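PDB 5IM2: twin-arginine translocation pathway signal from Rhodoferax ferrireducens, which binds benzoate, which copurified with it, and probably delivers such carboxylates to a TRAP-type transporter as its extracytoplasmic solute-binding component. Local coordinates for residues 161-166 against 263-268; 98-103 against 112-117; 188-193 against 206-211; 173-178 against 245-250. All blocks are in the same frame, centred on the assembly; numbering follows the deposited sequence.

Benzoate lies between two alpha/beta lobes, each built on its own mixed sheet, and the contacts divide between them. Contacts 1 and 2 are buried and share one sheet, where strand 262-267 runs beside strand 111-114; their centres are about 10 Å apart. Contacts 3 and 4 belong to the other sheet, are only partly buried, and meet through Met191, which packs on Phe173 and Thr175. The chemistry follows the place. Contact 1 is paired backbone with aliphatic flanks, and contact 2 is helix-on-strand packing with one bridging water. Contact 3 supplies the arginine for the carboxylate, whereas contact 4 passes from a buried histidine pair to an exposed salt bridge.

Contact 1. Residues 161-166 against 263-268; sequences QVLALQ and FVLAMN. With BEZ (benzoic acid), chain B.
Gln166 sets its CG between backbone N and carbonyl carbon (chi1 47°), and Phe263 turns CG anti to its own carbonyl carbon (chi1 -59°); the two are a hydrogen-bonded pair with side chains on one face of the sheet, and these torsions lay the Gln166 amide across Phe263 CB and CD1, amide and ring planes 26° apart. Gln166 NE2 comes within 4.0 Å of Phe263 CD1, while Gln166 O sits in the plane of the ring at its edge. Benzoate C3 lies near the plane of the Phe263 ring at its far edge, 3.7 Å from Phe263 CE2.

Behind the ring the strands run antiparallel, beginning with Phe263 N to Gln166 O at 2.7 Å. A classic beta bulge breaks the rhythm: Leu265 O accepts from Leu163 N at 2.9 Å and from Ala164 N at 3.3 Å. On the other face Leu165 CD2 lies alongside Val264 CG2 at 3.8 Å, beneath helix 138-152.

A leucine in place of Phe263 would probably open a gap beside the benzoate ring and leave Trp113 without its stacking partner. The amide of Gln166 is buried yet satisfied, OE1 by Trp113 NE1 and NE2 by Gln299, which fixes its rotation; the pocket therefore gains an apolar wall whose polar backing is already paired off.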
loop_
_atom_site.group_PDB
_atom_site.type_symbol
_atom_site.label_atom_id
_atom_site.label_comp_id
_atom_site.label_asym_id
_atom_site.label_seq_id
_atom_site.Cartn_x
_atom_site.Cartn_y
_atom_site.Cartn_z
ATOM N N GLN A 161 8.812 9.982 -13.035
ATOM C CA GLN A 161 8.831 8.790 -13.873
ATOM C C GLN A 161 8.393 7.610 -13.001
ATOM O O GLN A 161 9.143 7.150 -12.138
ATOM C CB GLN A 161 10.228 8.607 -14.472
ATOM C CG GLN A 161 10.453 7.344 -15.266
ATOM C CD GLN A 161 9.613 7.239 -16.512
ATOM O OE1 GLN A 161 9.315 6.134 -16.963
ATOM N NE2 GLN A 161 9.245 8.359 -17.090
ATOM N N VAL A 162 7.164 7.141 -13.193
ATOM C CA VAL A 162 6.671 6.031 -12.388
ATOM C C VAL A 162 7.228 4.725 -12.928
ATOM O O VAL A 162 7.055 4.377 -14.108
ATOM C CB VAL A 162 5.144 6.012 -12.324
ATOM C CG1 VAL A 162 4.617 4.781 -11.560
ATOM C CG2 VAL A 162 4.671 7.275 -11.600
ATOM N N LEU A 163 7.930 4.015 -12.058
ATOM C CA LEU A 163 8.499 2.725 -12.381
ATOM C C LEU A 163 7.562 1.569 -12.080
ATOM O O LEU A 163 7.606 0.568 -12.798
ATOM C CB LEU A 163 9.802 2.532 -11.598
ATOM C CG LEU A 163 10.815 3.669 -11.689
ATOM C CD1 LEU A 163 12.125 3.311 -10.949
ATOM C CD2 LEU A 163 11.144 4.046 -13.120
ATOM N N ALA A 164 6.729 1.668 -11.039
ATOM C CA ALA A 164 5.818 0.600 -10.653
ATOM C C ALA A 164 4.752 1.151 -9.726
ATOM O O ALA A 164 4.941 2.191 -9.076
ATOM C CB ALA A 164 6.561 -0.575 -9.995
ATOM N N LEU A 165 3.621 0.429 -9.698
ATOM C CA LEU A 165 2.441 0.710 -8.881
ATOM C C LEU A 165 1.923 -0.612 -8.335
ATOM O O LEU A 165 1.869 -1.590 -9.081
ATOM C CB LEU A 165 1.329 1.381 -9.706
ATOM C CG LEU A 165 1.634 2.796 -10.141
ATOM C CD1 LEU A 165 0.813 3.098 -11.390
ATOM C CD2 LEU A 165 1.329 3.791 -9.000
ATOM N N GLN A 166 1.544 -0.669 -7.056
ATOM C CA GLN A 166 1.150 -1.948 -6.467
ATOM C C GLN A 166 0.347 -1.735 -5.189
ATOM O O GLN A 166 0.188 -0.609 -4.704
ATOM C CB GLN A 166 2.382 -2.832 -6.224
ATOM C CG GLN A 166 3.553 -2.130 -5.544
ATOM C CD GLN A 166 3.942 -2.691 -4.186
ATOM O OE1 GLN A 166 5.024 -2.438 -3.710
ATOM N NE2 GLN A 166 3.060 -3.400 -3.553
ATOM N N PHE A 263 0.792 1.723 -3.450
ATOM C CA PHE A 263 2.170 2.153 -3.347
ATOM C C PHE A 263 2.659 2.549 -4.725
ATOM O O PHE A 263 2.247 1.955 -5.729
ATOM C CB PHE A 263 3.088 1.019 -2.817
ATOM C CG PHE A 263 2.695 0.508 -1.473
ATOM C CD1 PHE A 263 1.654 -0.377 -1.339
ATOM C CD2 PHE A 263 3.366 0.951 -0.322
ATOM C CE1 PHE A 263 1.285 -0.826 -0.091
ATOM C CE2 PHE A 263 3.003 0.498 0.915
ATOM C CZ PHE A 263 1.953 -0.408 1.023
ATOM N N VAL A 264 3.558 3.523 -4.752
ATOM C CA VAL A 264 4.220 3.953 -5.977
ATOM C C VAL A 264 5.732 3.869 -5.799
ATOM O O VAL A 264 6.279 4.261 -4.759
ATOM C CB VAL A 264 3.788 5.374 -6.390
ATOM C CG1 VAL A 264 4.208 6.378 -5.356
ATOM C CG2 VAL A 264 4.358 5.700 -7.765
ATOM N N LEU A 265 6.409 3.337 -6.839
ATOM C CA LEU A 265 7.855 3.355 -6.963
ATOM C C LEU A 265 8.120 4.407 -8.024
ATOM O O LEU A 265 7.817 4.182 -9.205
ATOM C CB LEU A 265 8.412 1.990 -7.376
ATOM C CG LEU A 265 9.916 1.846 -7.548
ATOM C CD1 LEU A 265 10.604 1.996 -6.194
ATOM C CD2 LEU A 265 10.199 0.494 -8.181
ATOM N N ALA A 266 8.611 5.561 -7.600
ATOM C CA ALA A 266 8.746 6.725 -8.461
ATOM C C ALA A 266 10.194 7.214 -8.564
ATOM O O ALA A 266 10.927 7.253 -7.563
ATOM C CB ALA A 266 7.846 7.859 -7.930
ATOM N N MET A 267 10.580 7.659 -9.766
ATOM C CA MET A 267 11.925 8.149 -10.057
ATOM C C MET A 267 11.894 9.605 -10.493
ATOM O O MET A 267 10.962 10.043 -11.176
ATOM C CB MET A 267 12.583 7.279 -11.158
ATOM C CG MET A 267 14.037 7.557 -11.332
ATOM S SD MET A 267 14.830 6.381 -12.446
ATOM C CE MET A 267 16.483 7.054 -12.383
ATOM N N ASN A 268 12.913 10.363 -10.085
ATOM C CA ASN A 268 13.119 11.707 -10.603
ATOM C C ASN A 268 13.207 11.702 -12.130
ATOM O O ASN A 268 14.004 10.966 -12.713
ATOM C CB ASN A 268 14.408 12.281 -10.000
ATOM C CG ASN A 268 14.727 13.645 -10.510
ATOM O OD1 ASN A 268 15.598 13.816 -11.371
ATOM N ND2 ASN A 268 14.042 14.655 -9.975
HETATM C C BEZ B . 0.768 1.037 5.969
HETATM O O1 BEZ B . -0.370 0.619 6.329
HETATM O O2 BEZ B . 1.070 2.239 6.160
HETATM C C1 BEZ B . 1.755 0.091 5.354
HETATM C C2 BEZ B . 3.001 0.561 4.945
HETATM C C3 BEZ B . 3.915 -0.345 4.405
HETATM C C4 BEZ B . 3.566 -1.677 4.261
HETATM C C5 BEZ B . 2.319 -2.132 4.645
HETATM C C6 BEZ B . 1.401 -1.234 5.200
#

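Contact 2. Residues 98-103 against 112-117; sequences AQLYDQ and IWTIPG. With BEZ (benzoic acid), chain B.
Leu100 and Ile112 join the helix and the returning strand of a beta-alpha-beta crossover, in which strands 83-88 and 111-114 flank strand 49-55. Ile112 presses both branches against the helix backbone: CG2 reaches Leu100 O at 3.5 Å, and CD1 lies 3.8 Å from Tyr101 CA. Leu100 and Thr114 slide past each other in opposite directions, which brings Leu100 CD1 to 3.7 Å from Thr114 OG1. With OG1 anti to the backbone N (chi1 -163°), the threonine hydroxyl holds a water at 2.8 Å; the same water accepts from Tyr101 N at 3.1 Å and bridges helix and strand where no direct hydrogen bond links them.

Beyond the strand Ile115 turns to the pocket, its CD1 3.5 Å from benzoate O2. Tyr101 points its hydroxyl to Asp159 and Thr160, just before strand 161-167, and Trp113, on the strand face turned from helix 100-106, meets the ring of His68 on helix 62-78 edge-to-face.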
loop_
_atom_site.group_PDB
_atom_site.type_symbol
_atom_site.label_atom_id
_atom_site.label_comp_id
_atom_site.label_asym_id
_atom_site.label_seq_id
_atom_site.Cartn_x
_atom_site.Cartn_y
_atom_site.Cartn_z
ATOM N N ALA A 98 5.286 11.212 4.232
ATOM C CA ALA A 98 4.500 11.984 3.286
ATOM C C ALA A 98 5.356 12.803 2.331
ATOM O O ALA A 98 4.872 13.181 1.255
ATOM C CB ALA A 98 3.563 12.916 4.041
ATOM N N GLN A 99 6.596 13.118 2.706
ATOM C CA GLN A 99 7.493 13.932 1.885
ATOM C C GLN A 99 8.296 13.133 0.856
ATOM O O GLN A 99 8.968 13.750 0.019
ATOM C CB GLN A 99 8.432 14.728 2.802
ATOM C CG GLN A 99 7.674 15.822 3.635
ATOM C CD GLN A 99 8.369 16.188 4.969
ATOM O OE1 GLN A 99 9.555 15.917 5.170
ATOM N NE2 GLN A 99 7.617 16.816 5.881
ATOM N N LEU A 100 8.223 11.796 0.868
ATOM C CA LEU A 100 9.053 10.985 -0.035
ATOM C C LEU A 100 8.821 11.347 -1.489
ATOM O O LEU A 100 9.777 11.586 -2.244
ATOM C CB LEU A 100 8.793 9.495 0.193
ATOM C CG LEU A 100 9.523 8.909 1.407
ATOM C CD1 LEU A 100 8.918 7.570 1.772
ATOM C CD2 LEU A 100 11.045 8.787 1.232
ATOM N N TYR A 101 7.554 11.415 -1.904
ATOM C CA TYR A 101 7.267 11.669 -3.315
ATOM C C TYR A 101 7.932 12.962 -3.789
ATOM O O TYR A 101 8.630 12.970 -4.804
ATOM C CB TYR A 101 5.754 11.689 -3.556
ATOM C CG TYR A 101 5.396 11.745 -5.011
ATOM C CD1 TYR A 101 5.294 10.579 -5.766
ATOM C CD2 TYR A 101 5.210 12.969 -5.648
ATOM C CE1 TYR A 101 4.996 10.638 -7.109
ATOM C CE2 TYR A 101 4.906 13.039 -6.988
ATOM C CZ TYR A 101 4.800 11.863 -7.713
ATOM O OH TYR A 101 4.501 11.955 -9.062
ATOM N N ASP A 102 7.778 14.052 -3.030
ATOM C CA ASP A 102 8.379 15.329 -3.407
ATOM C C ASP A 102 9.901 15.293 -3.377
ATOM O O ASP A 102 10.543 16.059 -4.110
ATOM C CB ASP A 102 7.842 16.442 -2.509
ATOM C CG ASP A 102 6.447 16.858 -2.911
ATOM O OD1 ASP A 102 6.204 16.895 -4.136
ATOM O OD2 ASP A 102 5.595 17.082 -2.023
ATOM N N GLN A 103 10.504 14.439 -2.543
ATOM C CA GLN A 103 11.959 14.322 -2.564
ATOM C C GLN A 103 12.449 13.760 -3.892
ATOM O O GLN A 103 13.494 14.189 -4.405
ATOM C CB GLN A 103 12.463 13.444 -1.424
ATOM C CG GLN A 103 12.367 14.073 -0.048
ATOM C CD GLN A 103 12.691 13.103 1.079
ATOM O OE1 GLN A 103 12.953 11.910 0.855
ATOM N NE2 GLN A 103 12.641 13.609 2.314
ATOM N N ILE A 112 12.054 6.741 -4.913
ATOM C CA ILE A 112 11.347 6.533 -3.655
ATOM C C ILE A 112 10.284 5.453 -3.834
ATOM O O ILE A 112 9.819 5.172 -4.945
ATOM C CB ILE A 112 10.733 7.854 -3.103
ATOM C CG1 ILE A 112 9.710 8.461 -4.049
ATOM C CG2 ILE A 112 11.846 8.838 -2.879
ATOM C CD1 ILE A 112 8.300 8.042 -3.804
ATOM N N TRP A 113 9.903 4.831 -2.703
ATOM C CA TRP A 113 8.757 3.934 -2.615
ATOM C C TRP A 113 7.907 4.438 -1.458
ATOM O O TRP A 113 8.408 4.554 -0.325
ATOM C CB TRP A 113 9.197 2.481 -2.380
ATOM C CG TRP A 113 8.136 1.424 -2.344
ATOM C CD1 TRP A 113 7.639 0.725 -3.410
ATOM C CD2 TRP A 113 7.512 0.882 -1.181
ATOM N NE1 TRP A 113 6.714 -0.207 -2.974
ATOM C CE2 TRP A 113 6.645 -0.150 -1.613
ATOM C CE3 TRP A 113 7.601 1.159 0.188
ATOM C CZ2 TRP A 113 5.859 -0.888 -0.736
ATOM C CZ3 TRP A 113 6.822 0.431 1.054
ATOM C CH2 TRP A 113 5.978 -0.592 0.595
ATOM N N THR A 114 6.669 4.804 -1.755
ATOM C CA THR A 114 5.798 5.428 -0.761
ATOM C C THR A 114 4.343 5.047 -1.012
ATOM O O THR A 114 3.998 4.463 -2.041
ATOM C CB THR A 114 5.963 6.961 -0.763
ATOM O OG1 THR A 114 5.432 7.511 0.453
ATOM C CG2 THR A 114 5.244 7.597 -1.984
ATOM N N ILE A 115 3.494 5.377 -0.044
ATOM C CA ILE A 115 2.043 5.337 -0.208
ATOM C C ILE A 115 1.578 6.717 -0.683
ATOM O O ILE A 115 1.741 7.705 0.067
ATOM C CB ILE A 115 1.357 4.944 1.109
ATOM C CG1 ILE A 115 1.719 3.494 1.468
ATOM C CG2 ILE A 115 -0.156 5.129 1.033
ATOM C CD1 ILE A 115 1.056 2.886 2.715
ATOM N N PRO A 116 1.004 6.837 -1.903
ATOM C CA PRO A 116 0.490 8.145 -2.349
ATOM C C PRO A 116 -0.418 8.827 -1.333
ATOM O O PRO A 116 -0.250 10.025 -1.110
ATOM C CB PRO A 116 -0.244 7.798 -3.654
ATOM C CG PRO A 116 0.506 6.564 -4.158
ATOM C CD PRO A 116 0.807 5.790 -2.921
ATOM N N GLY A 117 -1.331 8.084 -0.689
ATOM C CA GLY A 117 -2.296 8.648 0.249
ATOM C C GLY A 117 -1.699 9.116 1.561
ATOM O O GLY A 117 -2.414 9.695 2.375
HETATM C C BEZ B . 0.768 1.037 5.969
HETATM O O1 BEZ B . -0.370 0.619 6.329
HETATM O O2 BEZ B . 1.070 2.239 6.160
HETATM C C1 BEZ B . 1.755 0.091 5.354
HETATM C C2 BEZ B . 3.001 0.561 4.945
HETATM C C3 BEZ B . 3.915 -0.345 4.405
HETATM C C4 BEZ B . 3.566 -1.677 4.261
HETATM C C5 BEZ B . 2.319 -2.132 4.645
HETATM C C6 BEZ B . 1.401 -1.234 5.200
HETATM O O HOH W 1 5.360 10.233 0.003
#

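Contact 3. Residues 188-193 against 206-211; sequences GLKMRG and GAIPVG. With BEZ (benzoic acid), chain B.
Lys190 and Arg192 share one face of a parallel strand pair with Ile208 and Val210, while Met191 and Pro209 point to the other; this is the strand pair of a beta-alpha-beta unit whose helix is 196-205. On the first face Lys190 crosses Ile208 obliquely, CG to CB at 4.1 Å. On the second, Met191 bends back at chi2 and chi3, with its CG 3.8 Å from Ala207 CB, and leads its sulfur end away toward strand 171-175.

Arg192 reaches the ligand. Its CG lies anti to the backbone N (chi1 178°), beside Val210 O, and after a bend at chi2 the chain runs out to meet benzoate end-on. The carboxylate carbon sits in the guanidinium plane at its edge, and the two groups pair by two nearly straight bonds: Arg192 NH1 to benzoate O1 and Arg192 NH2 to benzoate O2, both 2.7 Å. NH1 also bonds Ala230 O and NH2 bonds Met212 O, which fix the rotation of the group. A methionine at Arg192 would probably leave the benzoate carboxylate without its charged mate and lose the arginine's N-H at both carbonyls.

Between the strands the backbone ladder includes Met191 N to Ile208 O at 3.0 Å. At the other end, within the Schellman motif that closes helix 196-205, Gly206 O accepts from Gly188 N at 2.9 Å.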
loop_
_atom_site.group_PDB
_atom_site.type_symbol
_atom_site.label_atom_id
_atom_site.label_comp_id
_atom_site.label_asym_id
_atom_site.label_seq_id
_atom_site.Cartn_x
_atom_site.Cartn_y
_atom_site.Cartn_z
ATOM N N GLY A 188 -16.389 3.461 18.632
ATOM C CA GLY A 188 -15.642 4.316 19.536
ATOM C C GLY A 188 -14.181 3.968 19.691
ATOM O O GLY A 188 -13.471 4.692 20.387
ATOM N N LEU A 189 -13.696 2.885 19.078
ATOM C CA LEU A 189 -12.273 2.593 19.102
ATOM C C LEU A 189 -11.492 3.564 18.238
ATOM O O LEU A 189 -11.864 3.848 17.098
ATOM C CB LEU A 189 -11.978 1.182 18.602
ATOM C CG LEU A 189 -12.487 -0.008 19.423
ATOM C CD1 LEU A 189 -11.887 -1.305 18.866
ATOM C CD2 LEU A 189 -12.151 0.132 20.887
ATOM N N LYS A 190 -10.378 4.043 18.777
ATOM C CA LYS A 190 -9.442 4.862 18.011
ATOM C C LYS A 190 -8.585 3.940 17.154
ATOM O O LYS A 190 -7.710 3.247 17.669
ATOM C CB LYS A 190 -8.580 5.704 18.949
ATOM C CG LYS A 190 -9.314 6.831 19.640
ATOM C CD LYS A 190 -8.428 7.522 20.654
ATOM C CE LYS A 190 -7.911 6.552 21.741
ATOM N NZ LYS A 190 -7.259 7.244 22.905
ATOM N N MET A 191 -8.835 3.936 15.841
ATOM C CA MET A 191 -8.232 2.997 14.898
ATOM C C MET A 191 -7.422 3.737 13.846
ATOM O O MET A 191 -7.949 4.606 13.149
ATOM C CB MET A 191 -9.313 2.163 14.215
ATOM C CG MET A 191 -10.028 1.215 15.162
ATOM S SD MET A 191 -8.965 -0.091 15.870
ATOM C CE MET A 191 -8.531 -0.992 14.382
ATOM N N ARG A 192 -6.172 3.317 13.667
ATOM C CA ARG A 192 -5.301 3.894 12.644
ATOM C C ARG A 192 -5.603 3.331 11.259
ATOM O O ARG A 192 -5.784 2.115 11.083
ATOM C CB ARG A 192 -3.831 3.625 12.984
ATOM C CG ARG A 192 -2.837 4.127 11.962
ATOM C CD ARG A 192 -2.542 3.089 10.848
ATOM N NE ARG A 192 -1.562 3.621 9.918
ATOM C CZ ARG A 192 -1.078 2.958 8.870
ATOM N NH1 ARG A 192 -1.488 1.708 8.593
ATOM N NH2 ARG A 192 -0.190 3.551 8.103
ATOM N N GLY A 193 -5.597 4.226 10.267
ATOM C CA GLY A 193 -5.521 3.832 8.877
ATOM C C GLY A 193 -4.437 4.611 8.157
ATOM O O GLY A 193 -3.997 5.677 8.604
ATOM N N GLY A 206 -17.842 2.919 12.570
ATOM C CA GLY A 206 -18.080 3.386 13.915
ATOM C C GLY A 206 -16.833 3.694 14.721
ATOM O O GLY A 206 -16.960 4.207 15.848
ATOM N N ALA A 207 -15.653 3.440 14.174
ATOM C CA ALA A 207 -14.403 3.766 14.849
ATOM C C ALA A 207 -14.143 5.271 14.795
ATOM O O ALA A 207 -14.707 5.994 13.972
ATOM C CB ALA A 207 -13.247 3.002 14.199
ATOM N N ILE A 208 -13.302 5.752 15.712
ATOM C CA ILE A 208 -12.703 7.082 15.610
ATOM C C ILE A 208 -11.430 6.952 14.772
ATOM O O ILE A 208 -10.432 6.388 15.265
ATOM C CB ILE A 208 -12.394 7.670 16.993
ATOM C CG1 ILE A 208 -13.666 7.716 17.861
ATOM C CG2 ILE A 208 -11.796 9.032 16.842
ATOM C CD1 ILE A 208 -14.856 8.465 17.231
ATOM N N PRO A 209 -11.422 7.406 13.526
ATOM C CA PRO A 209 -10.257 7.147 12.683
ATOM C C PRO A 209 -9.128 8.130 12.925
ATOM O O PRO A 209 -9.332 9.318 13.176
ATOM C CB PRO A 209 -10.812 7.293 11.258
ATOM C CG PRO A 209 -12.263 7.418 11.381
ATOM C CD PRO A 209 -12.522 7.970 12.731
ATOM N N VAL A 210 -7.909 7.606 12.789
ATOM C CA VAL A 210 -6.666 8.342 12.980
ATOM C C VAL A 210 -5.768 7.993 11.803
ATOM O O VAL A 210 -5.420 6.831 11.615
ATOM C CB VAL A 210 -5.967 7.990 14.308
ATOM C CG1 VAL A 210 -4.805 8.903 14.540
ATOM C CG2 VAL A 210 -6.936 8.103 15.463
ATOM N N GLY A 211 -5.382 8.995 11.015
ATOM C CA GLY A 211 -4.429 8.779 9.953
ATOM C C GLY A 211 -3.005 8.985 10.427
ATOM O O GLY A 211 -2.694 9.985 11.068
HETATM C C BEZ B . 0.768 1.037 5.969
HETATM O O1 BEZ B . -0.370 0.619 6.329
HETATM O O2 BEZ B . 1.070 2.239 6.160
HETATM C C1 BEZ B . 1.755 0.091 5.354
HETATM C C2 BEZ B . 3.001 0.561 4.945
HETATM C C3 BEZ B . 3.915 -0.345 4.405
HETATM C C4 BEZ B . 3.566 -1.677 4.261
HETATM C C5 BEZ B . 2.319 -2.132 4.645
HETATM C C6 BEZ B . 1.401 -1.234 5.200
#

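Contact 4. Residues 173-178 against 245-250; sequences FHTKDK and TRFHSE
His174 and His248 meet edge to edge, neither ring over the face of the other, with planes 69° apart and each ND1 lying in the plane of its partner's ring. The ND1 atoms of His174 and His248 are 2.8 Å apart in a nearly straight hydrogen bond whose donor could be either. Both rings also meet Trp233, edge-to-face in the case of His174. His174 NE2 is taken up by Leu231 O and His248 NE2 is hydrogen-bonded to Asn315 ND2, which holds the buried pair at both ends.

The Phe247 ring has Lys178 C over one face, and at its edge the carbonyl oxygens of Thr175 and Lys176; Asp177 O approaches obliquely, 3.3 Å from Phe247 CE2. Here strands 171-175 and 247-251 pair antiparallel inside the mixed sheet of their lobe, and a classic beta bulge marks the start of the second: Thr175 O accepts from Arg246 N at 3.0 Å and from Phe247 N at 3.1 Å.

Thr175 places OG1 between its backbone N and carbonyl carbon (chi1 49°), where it donates to Lys178 O at 2.7 Å and lies against Phe247 CB, fastening the turn over the ring. Out at the surface, Asp177 OD1 forms a salt bridge to Arg246 NH2 at 2.8 Å, meeting the guanidinium at its edge with the carboxylate tilted 42°; the arginine is poorly ordered.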
loop_
_atom_site.group_PDB
_atom_site.type_symbol
_atom_site.label_atom_id
_atom_site.label_comp_id
_atom_site.label_asym_id
_atom_site.label_seq_id
_atom_site.Cartn_x
_atom_site.Cartn_y
_atom_site.Cartn_z
ATOM N N PHE A 173 -7.284 -6.176 11.101
ATOM C CA PHE A 173 -7.397 -5.352 12.302
ATOM C C PHE A 173 -6.497 -5.893 13.410
ATOM O O PHE A 173 -6.574 -7.077 13.752
ATOM C CB PHE A 173 -8.829 -5.330 12.844
ATOM C CG PHE A 173 -9.839 -4.695 11.937
ATOM C CD1 PHE A 173 -9.700 -3.375 11.533
ATOM C CD2 PHE A 173 -10.953 -5.407 11.528
ATOM C CE1 PHE A 173 -10.638 -2.791 10.703
ATOM C CE2 PHE A 173 -11.921 -4.817 10.735
ATOM C CZ PHE A 173 -11.763 -3.509 10.323
ATOM N N HIS A 174 -5.741 -5.001 14.041
ATOM C CA HIS A 174 -4.863 -5.337 15.158
ATOM C C HIS A 174 -5.235 -4.426 16.312
ATOM O O HIS A 174 -5.123 -3.200 16.192
ATOM C CB HIS A 174 -3.400 -5.151 14.769
ATOM C CG HIS A 174 -3.077 -5.758 13.442
ATOM N ND1 HIS A 174 -2.721 -7.081 13.303
ATOM C CD2 HIS A 174 -3.090 -5.236 12.191
ATOM C CE1 HIS A 174 -2.554 -7.361 12.024
ATOM N NE2 HIS A 174 -2.768 -6.257 11.323
ATOM N N THR A 175 -5.702 -5.009 17.416
ATOM C CA THR A 175 -6.183 -4.221 18.542
ATOM C C THR A 175 -5.523 -4.668 19.836
ATOM O O THR A 175 -5.116 -5.817 19.990
ATOM C CB THR A 175 -7.687 -4.342 18.681
ATOM O OG1 THR A 175 -8.031 -5.729 18.626
ATOM C CG2 THR A 175 -8.389 -3.612 17.518
ATOM N N LYS A 176 -5.440 -3.742 20.780
ATOM C CA LYS A 176 -4.807 -4.036 22.053
ATOM C C LYS A 176 -5.698 -4.877 22.967
ATOM O O LYS A 176 -5.212 -5.822 23.596
ATOM C CB LYS A 176 -4.415 -2.725 22.746
ATOM C CG LYS A 176 -3.273 -1.983 22.054
ATOM C CD LYS A 176 -2.682 -0.890 22.919
ATOM C CE LYS A 176 -3.347 0.433 22.677
ATOM N NZ LYS A 176 -2.885 1.462 23.667
ATOM N N ASP A 177 -6.996 -4.554 23.047
ATOM C CA ASP A 177 -7.863 -5.068 24.107
ATOM C C ASP A 177 -9.150 -5.728 23.620
ATOM O O ASP A 177 -9.653 -6.637 24.292
ATOM C CB ASP A 177 -8.262 -3.933 25.063
ATOM C CG ASP A 177 -7.068 -3.225 25.684
ATOM O OD1 ASP A 177 -6.225 -3.889 26.329
ATOM O OD2 ASP A 177 -6.976 -1.985 25.526
ATOM N N LYS A 178 -9.738 -5.255 22.518
ATOM C CA LYS A 178 -11.053 -5.722 22.079
ATOM C C LYS A 178 -10.911 -6.630 20.870
ATOM O O LYS A 178 -10.321 -6.239 19.863
ATOM C CB LYS A 178 -12.016 -4.580 21.708
ATOM C CG LYS A 178 -13.487 -5.072 21.861
ATOM C CD LYS A 178 -14.567 -4.046 21.630
ATOM C CE LYS A 178 -15.925 -4.571 22.120
ATOM N NZ LYS A 178 -16.277 -4.122 23.520
ATOM N N THR A 245 -0.020 -5.454 20.424
ATOM C CA THR A 245 -1.450 -5.735 20.304
ATOM C C THR A 245 -1.660 -7.209 20.621
ATOM O O THR A 245 -0.724 -8.007 20.565
ATOM C CB THR A 245 -2.009 -5.392 18.897
ATOM O OG1 THR A 245 -1.333 -6.150 17.890
ATOM C CG2 THR A 245 -1.890 -3.902 18.580
ATOM N N ARG A 246 -2.891 -7.566 20.999
ATOM C CA ARG A 246 -3.196 -8.927 21.433
ATOM C C ARG A 246 -4.197 -9.637 20.545
ATOM O O ARG A 246 -4.290 -10.869 20.616
ATOM C CB ARG A 246 -3.776 -8.950 22.861
ATOM C CG ARG A 246 -2.775 -8.995 23.977
ATOM C CD ARG A 246 -3.478 -9.293 25.307
ATOM N NE ARG A 246 -4.337 -8.190 25.729
ATOM C CZ ARG A 246 -3.977 -7.225 26.572
ATOM N NH1 ARG A 246 -2.764 -7.211 27.113
ATOM N NH2 ARG A 246 -4.837 -6.264 26.882
ATOM N N PHE A 247 -4.985 -8.899 19.773
ATOM C CA PHE A 247 -6.103 -9.445 19.028
ATOM C C PHE A 247 -5.937 -9.079 17.562
ATOM O O PHE A 247 -5.542 -7.957 17.235
ATOM C CB PHE A 247 -7.431 -8.908 19.566
ATOM C CG PHE A 247 -7.746 -9.386 20.937
ATOM C CD1 PHE A 247 -8.372 -10.601 21.130
ATOM C CD2 PHE A 247 -7.405 -8.619 22.038
ATOM C CE1 PHE A 247 -8.659 -11.046 22.402
ATOM C CE2 PHE A 247 -7.692 -9.053 23.309
ATOM C CZ PHE A 247 -8.317 -10.272 23.495
ATOM N N HIS A 248 -6.220 -10.039 16.684
ATOM C CA HIS A 248 -6.109 -9.825 15.251
ATOM C C HIS A 248 -7.335 -10.411 14.575
ATOM O O HIS A 248 -7.661 -11.582 14.792
ATOM C CB HIS A 248 -4.836 -10.486 14.733
ATOM C CG HIS A 248 -3.631 -10.164 15.559
ATOM N ND1 HIS A 248 -2.793 -9.104 15.275
ATOM C CD2 HIS A 248 -3.149 -10.728 16.686
ATOM C CE1 HIS A 248 -1.844 -9.036 16.193
ATOM N NE2 HIS A 248 -2.032 -10.020 17.052
ATOM N N SER A 249 -8.016 -9.607 13.769
ATOM C CA SER A 249 -9.162 -10.072 13.004
ATOM C C SER A 249 -8.859 -9.898 11.521
ATOM O O SER A 249 -8.736 -8.772 11.035
ATOM C CB SER A 249 -10.424 -9.318 13.413
ATOM O OG SER A 249 -10.875 -9.866 14.632
ATOM N N GLU A 250 -8.724 -11.019 10.818
ATOM C CA GLU A 250 -8.614 -11.047 9.373
ATOM C C GLU A 250 -9.977 -11.396 8.775
ATOM O O GLU A 250 -10.924 -11.734 9.480
ATOM C CB GLU A 250 -7.530 -12.053 8.947
ATOM C CG GLU A 250 -7.861 -13.474 9.365
ATOM C CD GLU A 250 -6.679 -14.459 9.322
ATOM O OE1 GLU A 250 -5.515 -14.051 9.084
ATOM O OE2 GLU A 250 -6.935 -15.666 9.542
#